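Local coordinates for chitin deacetylase 1 (Bombyx mori, PDB 5ZNT), which removes acetyl groups from the N-acetylglucosamine units of chitin, a zinc-dependent carbohydrate esterase 4 hydrolysis that yields chitosan and acetate, at residues Tyr247-Leu250 and Asn251-Asp255; Arg256-Glu259 and Gln260-Pro264. All coordinates share one frame; numbering follows the deposited sequence.

Interaction 1. Residues Tyr247-Leu250 and Asn251-Asp255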
loop_
_atom_site.group_PDB
_atom_site.type_symbol
_atom_site.label_atom_id
_atom_site.label_comp_id
_atom_site.label_asym_id
_atom_site.label_seq_id
_atom_site.Cartn_x
_atom_site.Cartn_y
_atom_site.Cartn_z
ATOM N N TYR A 247 8.682 -16.992 10.023
ATOM C CA TYR A 247 7.411 -17.538 10.493
ATOM C C TYR A 247 7.091 -17.045 11.906
ATOM O O TYR A 247 6.003 -16.515 12.159
ATOM C CB TYR A 247 7.445 -19.069 10.402
ATOM C CG TYR A 247 6.238 -19.720 11.051
ATOM C CD1 TYR A 247 5.009 -19.782 10.391
ATOM C CD2 TYR A 247 6.320 -20.237 12.344
ATOM C CE1 TYR A 247 3.897 -20.362 11.005
ATOM C CE2 TYR A 247 5.216 -20.814 12.966
ATOM C CZ TYR A 247 4.019 -20.873 12.295
ATOM O OH TYR A 247 2.951 -21.434 12.939
ATOM N N ASN A 248 8.049 -17.145 12.831
ATOM C CA ASN A 248 7.791 -16.670 14.193
ATOM C C ASN A 248 7.586 -15.160 14.224
ATOM O O ASN A 248 6.754 -14.651 14.982
ATOM C CB ASN A 248 8.939 -17.086 15.118
ATOM C CG ASN A 248 9.082 -18.604 15.217
ATOM O OD1 ASN A 248 8.092 -19.327 15.181
ATOM N ND2 ASN A 248 10.306 -19.082 15.318
ATOM N N PHE A 249 8.326 -14.430 13.388
ATOM C CA PHE A 249 8.147 -12.985 13.280
ATOM C C PHE A 249 6.722 -12.636 12.844
ATOM O O PHE A 249 6.085 -11.734 13.413
ATOM C CB PHE A 249 9.204 -12.462 12.303
ATOM C CG PHE A 249 9.004 -11.053 11.846
ATOM C CD1 PHE A 249 9.556 -9.998 12.551
ATOM C CD2 PHE A 249 8.313 -10.788 10.676
ATOM C CE1 PHE A 249 9.414 -8.703 12.109
ATOM C CE2 PHE A 249 8.158 -9.480 10.223
ATOM C CZ PHE A 249 8.711 -8.445 10.942
ATOM N N LEU A 250 6.182 -13.366 11.867
ATOM C CA LEU A 250 4.806 -13.115 11.447
ATOM C C LEU A 250 3.812 -13.433 12.560
ATOM O O LEU A 250 2.869 -12.671 12.783
ATOM C CB LEU A 250 4.480 -13.933 10.204
ATOM C CG LEU A 250 5.215 -13.520 8.934
ATOM C CD1 LEU A 250 5.159 -14.679 7.957
ATOM C CD2 LEU A 250 4.611 -12.243 8.324
ATOM N N ASN A 251 3.998 -14.554 13.266
ATOM C CA ASN A 251 3.095 -14.877 14.372
ATOM C C ASN A 251 3.164 -13.842 15.479
ATOM O O ASN A 251 2.126 -13.423 16.001
ATOM C CB ASN A 251 3.418 -16.244 14.939
ATOM C CG ASN A 251 2.752 -17.339 14.175
ATOM O OD1 ASN A 251 1.764 -17.109 13.466
ATOM N ND2 ASN A 251 3.286 -18.539 14.293
ATOM N N HIS A 252 4.382 -13.426 15.861
ATOM C CA HIS A 252 4.528 -12.476 16.965
ATOM C C HIS A 252 3.850 -11.154 16.641
ATOM O O HIS A 252 3.144 -10.586 17.482
ATOM C CB HIS A 252 6.011 -12.251 17.289
ATOM C CG HIS A 252 6.257 -11.124 18.247
ATOM N ND1 HIS A 252 5.632 -11.038 19.476
ATOM C CD2 HIS A 252 7.045 -10.028 18.152
ATOM C CE1 HIS A 252 6.027 -9.936 20.092
ATOM N NE2 HIS A 252 6.878 -9.299 19.304
ATOM N N ASN A 253 4.037 -10.645 15.420
ATOM C CA ASN A 253 3.435 -9.354 15.114
ATOM C C ASN A 253 1.944 -9.479 14.823
ATOM O O ASN A 253 1.175 -8.562 15.138
ATOM C CB ASN A 253 4.206 -8.691 13.970
ATOM C CG ASN A 253 5.533 -8.119 14.445
ATOM O OD1 ASN A 253 5.559 -7.122 15.158
ATOM N ND2 ASN A 253 6.628 -8.759 14.073
ATOM N N PHE A 254 1.507 -10.596 14.254
ATOM C CA PHE A 254 0.072 -10.847 14.199
ATOM C C PHE A 254 -0.537 -10.771 15.603
ATOM O O PHE A 254 -1.533 -10.073 15.823
ATOM C CB PHE A 254 -0.201 -12.210 13.556
ATOM C CG PHE A 254 -1.665 -12.589 13.556
ATOM C CD1 PHE A 254 -2.488 -12.227 12.502
ATOM C CD2 PHE A 254 -2.219 -13.294 14.625
ATOM C CE1 PHE A 254 -3.837 -12.547 12.508
ATOM C CE2 PHE A 254 -3.570 -13.633 14.633
ATOM C CZ PHE A 254 -4.375 -13.265 13.583
ATOM N N ASP A 255 0.063 -11.474 16.571
ATOM C CA ASP A 255 -0.495 -11.499 17.925
ATOM C C ASP A 255 -0.504 -10.112 18.549
ATOM O O ASP A 255 -1.462 -9.749 19.244
ATOM C CB ASP A 255 0.283 -12.472 18.815
ATOM C CG ASP A 255 0.082 -13.919 18.419
ATOM O OD1 ASP A 255 -0.934 -14.245 17.766
ATOM O OD2 ASP A 255 0.965 -14.738 18.754
HETATM O O HOH W 1 5.704 -18.926 15.962
#

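Interaction 2. Residues Arg256-Glu259 and Gln260-Pro264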
loop_
_atom_site.group_PDB
_atom_site.type_symbol
_atom_site.label_atom_id
_atom_site.label_comp_id
_atom_site.label_asym_id
_atom_site.label_seq_id
_atom_site.Cartn_x
_atom_site.Cartn_y
_atom_site.Cartn_z
ATOM N N ARG A 256 0.554 -9.319 18.313
ATOM C CA ARG A 256 0.589 -7.953 18.825
ATOM C C ARG A 256 -0.655 -7.181 18.401
ATOM O O ARG A 256 -1.250 -6.449 19.200
ATOM C CB ARG A 256 1.859 -7.231 18.338
ATOM C CG ARG A 256 3.172 -7.617 19.058
ATOM C CD ARG A 256 4.332 -6.675 18.666
ATOM N NE ARG A 256 3.891 -5.283 18.658
ATOM C CZ ARG A 256 3.731 -4.547 17.559
ATOM N NH1 ARG A 256 3.994 -5.065 16.356
ATOM N NH2 ARG A 256 3.287 -3.298 17.669
ATOM N N HIS A 257 -1.078 -7.338 17.144
ATOM C CA HIS A 257 -2.272 -6.634 16.697
ATOM C C HIS A 257 -3.539 -7.343 17.176
ATOM O O HIS A 257 -4.448 -6.713 17.733
ATOM C CB HIS A 257 -2.266 -6.521 15.167
ATOM C CG HIS A 257 -1.259 -5.543 14.637
ATOM N ND1 HIS A 257 -1.619 -4.436 13.900
ATOM C CD2 HIS A 257 0.091 -5.506 14.741
ATOM C CE1 HIS A 257 -0.533 -3.745 13.586
ATOM N NE2 HIS A 257 0.519 -4.379 14.074
ATOM N N TYR A 258 -3.607 -8.658 16.951
ATOM C CA TYR A 258 -4.835 -9.407 17.197
ATOM C C TYR A 258 -5.217 -9.404 18.673
ATOM O O TYR A 258 -6.409 -9.378 18.996
ATOM C CB TYR A 258 -4.656 -10.834 16.703
ATOM C CG TYR A 258 -5.874 -11.721 16.787
ATOM C CD1 TYR A 258 -6.889 -11.625 15.847
ATOM C CD2 TYR A 258 -5.983 -12.690 17.785
ATOM C CE1 TYR A 258 -7.995 -12.454 15.897
ATOM C CE2 TYR A 258 -7.095 -13.528 17.859
ATOM C CZ TYR A 258 -8.095 -13.401 16.912
ATOM O OH TYR A 258 -9.196 -14.212 16.941
ATOM N N GLU A 259 -4.228 -9.418 19.571
ATOM C CA GLU A 259 -4.482 -9.464 21.007
ATOM C C GLU A 259 -4.601 -8.083 21.635
ATOM O O GLU A 259 -4.856 -7.998 22.839
ATOM C CB GLU A 259 -3.379 -10.246 21.744
ATOM C CG GLU A 259 -2.967 -11.597 21.138
ATOM C CD GLU A 259 -3.909 -12.754 21.445
ATOM O OE1 GLU A 259 -5.079 -12.503 21.814
ATOM O OE2 GLU A 259 -3.483 -13.929 21.276
ATOM N N GLN A 260 -4.420 -7.001 20.874
ATOM C CA GLN A 260 -4.593 -5.670 21.463
ATOM C C GLN A 260 -5.786 -4.954 20.846
ATOM O O GLN A 260 -6.935 -5.304 21.130
ATOM C CB GLN A 260 -3.314 -4.834 21.322
ATOM C CG GLN A 260 -2.132 -5.458 22.076
ATOM C CD GLN A 260 -0.878 -4.608 22.104
ATOM O OE1 GLN A 260 -0.768 -3.665 22.897
ATOM N NE2 GLN A 260 0.100 -4.959 21.260
ATOM N N ASN A 261 -5.550 -3.951 20.000
ATOM C CA ASN A 261 -6.644 -3.169 19.442
ATOM C C ASN A 261 -7.033 -3.602 18.027
ATOM O O ASN A 261 -7.843 -2.923 17.384
ATOM C CB ASN A 261 -6.279 -1.682 19.455
ATOM C CG ASN A 261 -5.064 -1.376 18.601
ATOM O OD1 ASN A 261 -4.353 -2.289 18.170
ATOM N ND2 ASN A 261 -4.800 -0.091 18.372
ATOM N N ARG A 262 -6.486 -4.707 17.536
ATOM C CA ARG A 262 -6.768 -5.204 16.178
ATOM C C ARG A 262 -6.548 -4.138 15.102
ATOM O O ARG A 262 -7.268 -4.090 14.099
ATOM C CB ARG A 262 -8.183 -5.771 16.078
ATOM C CG ARG A 262 -8.396 -6.894 17.075
ATOM C CD ARG A 262 -9.045 -8.074 16.455
ATOM N NE ARG A 262 -9.020 -9.200 17.379
ATOM C CZ ARG A 262 -10.014 -10.069 17.504
ATOM N NH1 ARG A 262 -11.102 -9.932 16.750
ATOM N NH2 ARG A 262 -9.921 -11.071 18.381
ATOM N N ALA A 263 -5.559 -3.274 15.298
ATOM C CA ALA A 263 -5.200 -2.341 14.240
ATOM C C ALA A 263 -4.793 -3.136 13.000
ATOM O O ALA A 263 -4.143 -4.180 13.121
ATOM C CB ALA A 263 -4.052 -1.433 14.686
ATOM N N PRO A 264 -5.185 -2.698 11.808
ATOM C CA PRO A 264 -4.734 -3.381 10.590
ATOM C C PRO A 264 -3.233 -3.631 10.629
ATOM O O PRO A 264 -2.446 -2.777 11.051
ATOM C CB PRO A 264 -5.136 -2.414 9.470
ATOM C CG PRO A 264 -6.383 -1.714 10.023
ATOM C CD PRO A 264 -6.093 -1.567 11.535
HETATM O O HOH W 2 -8.016 -11.311 20.580
#

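Interaction 1. Residues Tyr247-Leu250 and Asn251-Asp255
Y247 and N251, F249 and N253 form two overlapping i to i+4 pairs, two residues apart, in helix 243-258, which leads toward strand 265-270 in the parallel sheet of the deacetylase domain. The backbone bonds are the i to i+4 ladder of an alpha-helix: N251 N to Y247 O at 3.0 Å, H252 N to N248 O at 2.8 Å, and likewise N253 to F249 and F254 to L250. Amide-on-ring packing joins the side chains. With CG of Y247 anti to its own N (chi1 172°), the phenol runs beside N251, whose amide stands steeply on one ring face, planes 74° apart, with N251 ND2 3.2 Å from Y247 CZ. The phenol OH is hydrogen-bonded to E290. Without the phenol, as with an alanine here, the N251 amide is likely to lose the surface it packs on and be freer to turn, and E290 to lose its hydroxyl partner. Water 1 bridges N248 OD1 and N251 ND2. On the buried side, the N253 amide is also tilted over a ring, ND2 lying 3.4 Å from F249 CE1, while N253 OD1 takes a hydrogen bond from the backbone N of D217. L250 and F254 pack on W287 of helix 278-294. F249 O accepts two bonds from one residue: N253 N and N253 ND2, both at 3.1 Å, arrive from opposite faces of the carbonyl plane.

Interaction 2. Residues Arg256-Glu259 and Gln260-Pro264
Y258 and R262 stack where helix 243-258 ends and the chain turns back toward strand 265-270, an alpha-to-beta connection of the deacetylase domain. The guanidinium lies flat on one face of the phenol ring, planes 9° apart and centres 4.0 Å apart, a cation-pi contact in which R262 NH2 comes to 3.3 Å from Y258 CZ. R262 bends at chi2 (-133°), which brings its outer half alongside the ring; NE then gives a nearly straight bond to Y258 O at 3.1 Å, in the guanidinium plane and on a carbonyl lone pair. The far nitrogen NH1 bonds to V36 O, and Y258 OH to D297. The packed inner part centres on H257. Its carbonyl O receives R262 N at 2.9 Å and Q260 N at 3.2 Å from opposite faces, and its ring gives ND1 to A263 O at 2.7 Å; that oxygen lies in the imidazole plane, although the donor stands well above the carbonyl plane. N261 OD1 accepts from A263 N, an Asx turn within the bend, and N261 ND2 reaches P180 O. The extended side chain of Q260 reaches along the helix end, NE2 bonding to R256 O, 2.9 Å away. The outer side is looser: E259 OE1 takes a weak bond from water 2, which also donates to Y258 O and accepts from R262 NH2. The carboxylate and guanidinium are opposite charges that do not touch, E259 OE1 being 6.1 Å from R262 NH2. The last-turn carbonyls of R256, H257 and Y258 are thus met by donors from the following loop, and the arginine's charge is probably steadied mainly by the aromatic face and the carbonyls around it, with E259 too far for a direct salt bridge.

How the interactions relate
Interactions 1 and 2 follow in series along helix 243-258, their centres about 12 Å apart: the first lies within the helix, the second ends it and turns the chain toward strand 265-270. They are stitched together by N253 OD1, which accepts from R256 NH1, and by the rings of F254 and Y258, which meet at about 20° and both set an edge-to-face contact with H295. Both contacts lie away from the zinc site, about 20 and 19 Å from the chain's centre. Any tie to that site is probably indirect: strand 38-45, which F254, H257, Y258 and R262 touch at Q38, ends next to D46 in the sequence, and D46 binds zinc with H101 and H105.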